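PDB 3AII: glutamate--tRNA ligase from Methanothermobacter thermautotrophicus, which attaches glutamate to tRNA, probably by first activating the amino acid with ATP as Glu-AMP and then transferring it to the acceptor end. Local coordinates for residues M172-Y176 / Y268-P272. Sequence-based numbering, arbitrary orientation.
Sequences METYY and YRVYP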
loop_
_atom_site.group_PDB
_atom_site.type_symbol
_atom_site.label_atom_id
_atom_site.label_comp_id
_atom_site.label_asym_id
_atom_site.label_seq_id
_atom_site.Cartn_x
_atom_site.Cartn_y
_atom_site.Cartn_z
ATOM N N MET A 172 -6.346 15.445 -22.935
ATOM C CA MET A 172 -6.960 16.770 -22.758
ATOM C C MET A 172 -7.917 17.163 -23.890
ATOM O O MET A 172 -9.011 17.671 -23.630
ATOM C CB MET A 172 -5.890 17.848 -22.532
ATOM C CG MET A 172 -4.928 17.530 -21.403
ATOM S SD MET A 172 -5.772 17.520 -19.808
ATOM C CE MET A 172 -6.300 19.223 -19.775
ATOM N N GLU A 173 -7.530 16.938 -25.150
ATOM C CA GLU A 173 -8.385 17.329 -26.265
ATOM C C GLU A 173 -9.683 16.538 -26.285
ATOM O O GLU A 173 -10.700 17.001 -26.797
ATOM C CB GLU A 173 -7.644 17.215 -27.602
ATOM C CG GLU A 173 -6.423 18.113 -27.665
ATOM C CD GLU A 173 -6.795 19.590 -27.711
ATOM O OE1 GLU A 173 -7.951 19.908 -28.085
ATOM O OE2 GLU A 173 -5.924 20.427 -27.378
ATOM N N THR A 174 -9.637 15.337 -25.712
ATOM C CA THR A 174 -10.841 14.532 -25.602
ATOM C C THR A 174 -11.805 15.190 -24.612
ATOM O O THR A 174 -13.009 15.320 -24.880
ATOM C CB THR A 174 -10.498 13.098 -25.156
ATOM O OG1 THR A 174 -9.717 12.462 -26.184
ATOM C CG2 THR A 174 -11.755 12.288 -24.898
ATOM N N TYR A 175 -11.279 15.610 -23.461
ATOM C CA TYR A 175 -12.140 16.287 -22.491
ATOM C C TYR A 175 -12.688 17.587 -23.064
ATOM O O TYR A 175 -13.809 17.965 -22.758
ATOM C CB TYR A 175 -11.409 16.538 -21.168
ATOM C CG TYR A 175 -10.765 15.293 -20.618
ATOM C CD1 TYR A 175 -11.512 14.128 -20.432
ATOM C CD2 TYR A 175 -9.432 15.285 -20.256
ATOM C CE1 TYR A 175 -10.924 12.985 -19.933
ATOM C CE2 TYR A 175 -8.835 14.152 -19.758
ATOM C CZ TYR A 175 -9.586 13.007 -19.604
ATOM O OH TYR A 175 -8.984 11.876 -19.118
ATOM N N TYR A 176 -11.886 18.285 -23.863
ATOM C CA TYR A 176 -12.359 19.534 -24.480
ATOM C C TYR A 176 -13.450 19.250 -25.509
ATOM O O TYR A 176 -14.459 19.948 -25.563
ATOM C CB TYR A 176 -11.191 20.279 -25.139
ATOM C CG TYR A 176 -10.078 20.705 -24.198
ATOM C CD1 TYR A 176 -10.288 20.835 -22.826
ATOM C CD2 TYR A 176 -8.813 20.994 -24.694
ATOM C CE1 TYR A 176 -9.260 21.213 -21.982
ATOM C CE2 TYR A 176 -7.777 21.369 -23.862
ATOM C CZ TYR A 176 -8.005 21.492 -22.506
ATOM O OH TYR A 176 -6.962 21.893 -21.701
ATOM N N TYR A 268 -1.242 23.227 -21.172
ATOM C CA TYR A 268 -2.658 23.352 -20.846
ATOM C C TYR A 268 -2.870 24.179 -19.593
ATOM O O TYR A 268 -2.077 24.114 -18.657
ATOM C CB TYR A 268 -3.269 21.968 -20.607
ATOM C CG TYR A 268 -3.071 21.013 -21.754
ATOM C CD1 TYR A 268 -2.154 19.969 -21.669
ATOM C CD2 TYR A 268 -3.797 21.158 -22.917
ATOM C CE1 TYR A 268 -1.972 19.084 -22.724
ATOM C CE2 TYR A 268 -3.624 20.279 -23.984
ATOM C CZ TYR A 268 -2.712 19.249 -23.879
ATOM O OH TYR A 268 -2.551 18.382 -24.940
ATOM N N ARG A 269 -3.956 24.939 -19.576
ATOM C CA ARG A 269 -4.372 25.608 -18.351
ATOM C C ARG A 269 -5.813 25.273 -18.004
ATOM O O ARG A 269 -6.289 25.616 -16.934
ATOM C CB ARG A 269 -4.212 27.122 -18.472
ATOM C CG ARG A 269 -5.244 27.773 -19.365
ATOM C CD ARG A 269 -5.139 29.293 -19.301
ATOM N NE ARG A 269 -3.856 29.772 -19.813
ATOM C CZ ARG A 269 -3.503 31.052 -19.841
ATOM N NH1 ARG A 269 -4.334 31.975 -19.375
ATOM N NH2 ARG A 269 -2.321 31.408 -20.326
ATOM N N VAL A 270 -6.526 24.607 -18.907
ATOM C CA VAL A 270 -7.914 24.270 -18.603
ATOM C C VAL A 270 -7.972 22.774 -18.308
ATOM O O VAL A 270 -7.623 21.959 -19.170
ATOM C CB VAL A 270 -8.870 24.626 -19.763
ATOM C CG1 VAL A 270 -10.302 24.287 -19.370
ATOM C CG2 VAL A 270 -8.770 26.117 -20.122
ATOM N N TYR A 271 -8.393 22.424 -17.089
ATOM C CA TYR A 271 -8.318 21.037 -16.608
ATOM C C TYR A 271 -9.678 20.505 -16.178
ATOM O O TYR A 271 -10.484 21.239 -15.596
ATOM C CB TYR A 271 -7.377 20.954 -15.403
ATOM C CG TYR A 271 -5.923 20.987 -15.790
ATOM C CD1 TYR A 271 -5.247 22.193 -15.941
ATOM C CD2 TYR A 271 -5.239 19.807 -16.033
ATOM C CE1 TYR A 271 -3.904 22.205 -16.299
ATOM C CE2 TYR A 271 -3.920 19.815 -16.388
ATOM C CZ TYR A 271 -3.261 21.012 -16.528
ATOM O OH TYR A 271 -1.933 20.979 -16.878
ATOM N N PRO A 272 -9.938 19.216 -16.440
ATOM C CA PRO A 272 -11.201 18.622 -16.003
ATOM C C PRO A 272 -11.172 18.295 -14.520
ATOM O O PRO A 272 -10.113 17.979 -13.939
ATOM C CB PRO A 272 -11.273 17.322 -16.817
ATOM C CG PRO A 272 -9.840 16.933 -16.973
ATOM C CD PRO A 272 -9.124 18.265 -17.214
HETATM O O HOH W 1 -3.408 15.736 -23.822
HETATM O O HOH W 2 -3.506 19.374 -27.285
HETATM O O HOH W 3 -5.608 24.403 -21.837
#
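Segment 172-176, the start of helix 172-184, meets strand 270-272 through Met172, Tyr175 and Tyr176 nearly at right angles, the segment axes crossing at 81° with 8.9 Å between them. Met172 lays its CG over the centre of the Tyr268 ring, a CH-pi contact 3.6 Å from the centroid. Its chi2 (-66°) sets SD above that ring in a more distant Met-aromatic contact, and chi3 swings CE toward the strand, 3.1 Å from Val270 O and touching Tyr271 CD2 and Pro272 CD. Val270 O lies at the edge of the Tyr176 ring, in its plane, and takes a 2.6 Å hydrogen bond from Tyr176 OH on a lone pair, bent to 140° at the oxygen. A water donates to the same hydroxyl and accepts from Arg269 N, and the Tyr176 ring stacks edge-to-face with Phe226. Two further waters link Tyr268 OH to the helix, one at Met172 N and the other at Glu173 OE2. Tyr175 CD2 packs 3.7 Å from Pro272 CG, and Tyr175 OH is hydrogen-bonded to Asp281. The contact thus seats the helix's first turn against an outermost strand of a four-stranded antiparallel sheet, consistent with the insertion in class I glutamyl-tRNA synthetase catalytic domains.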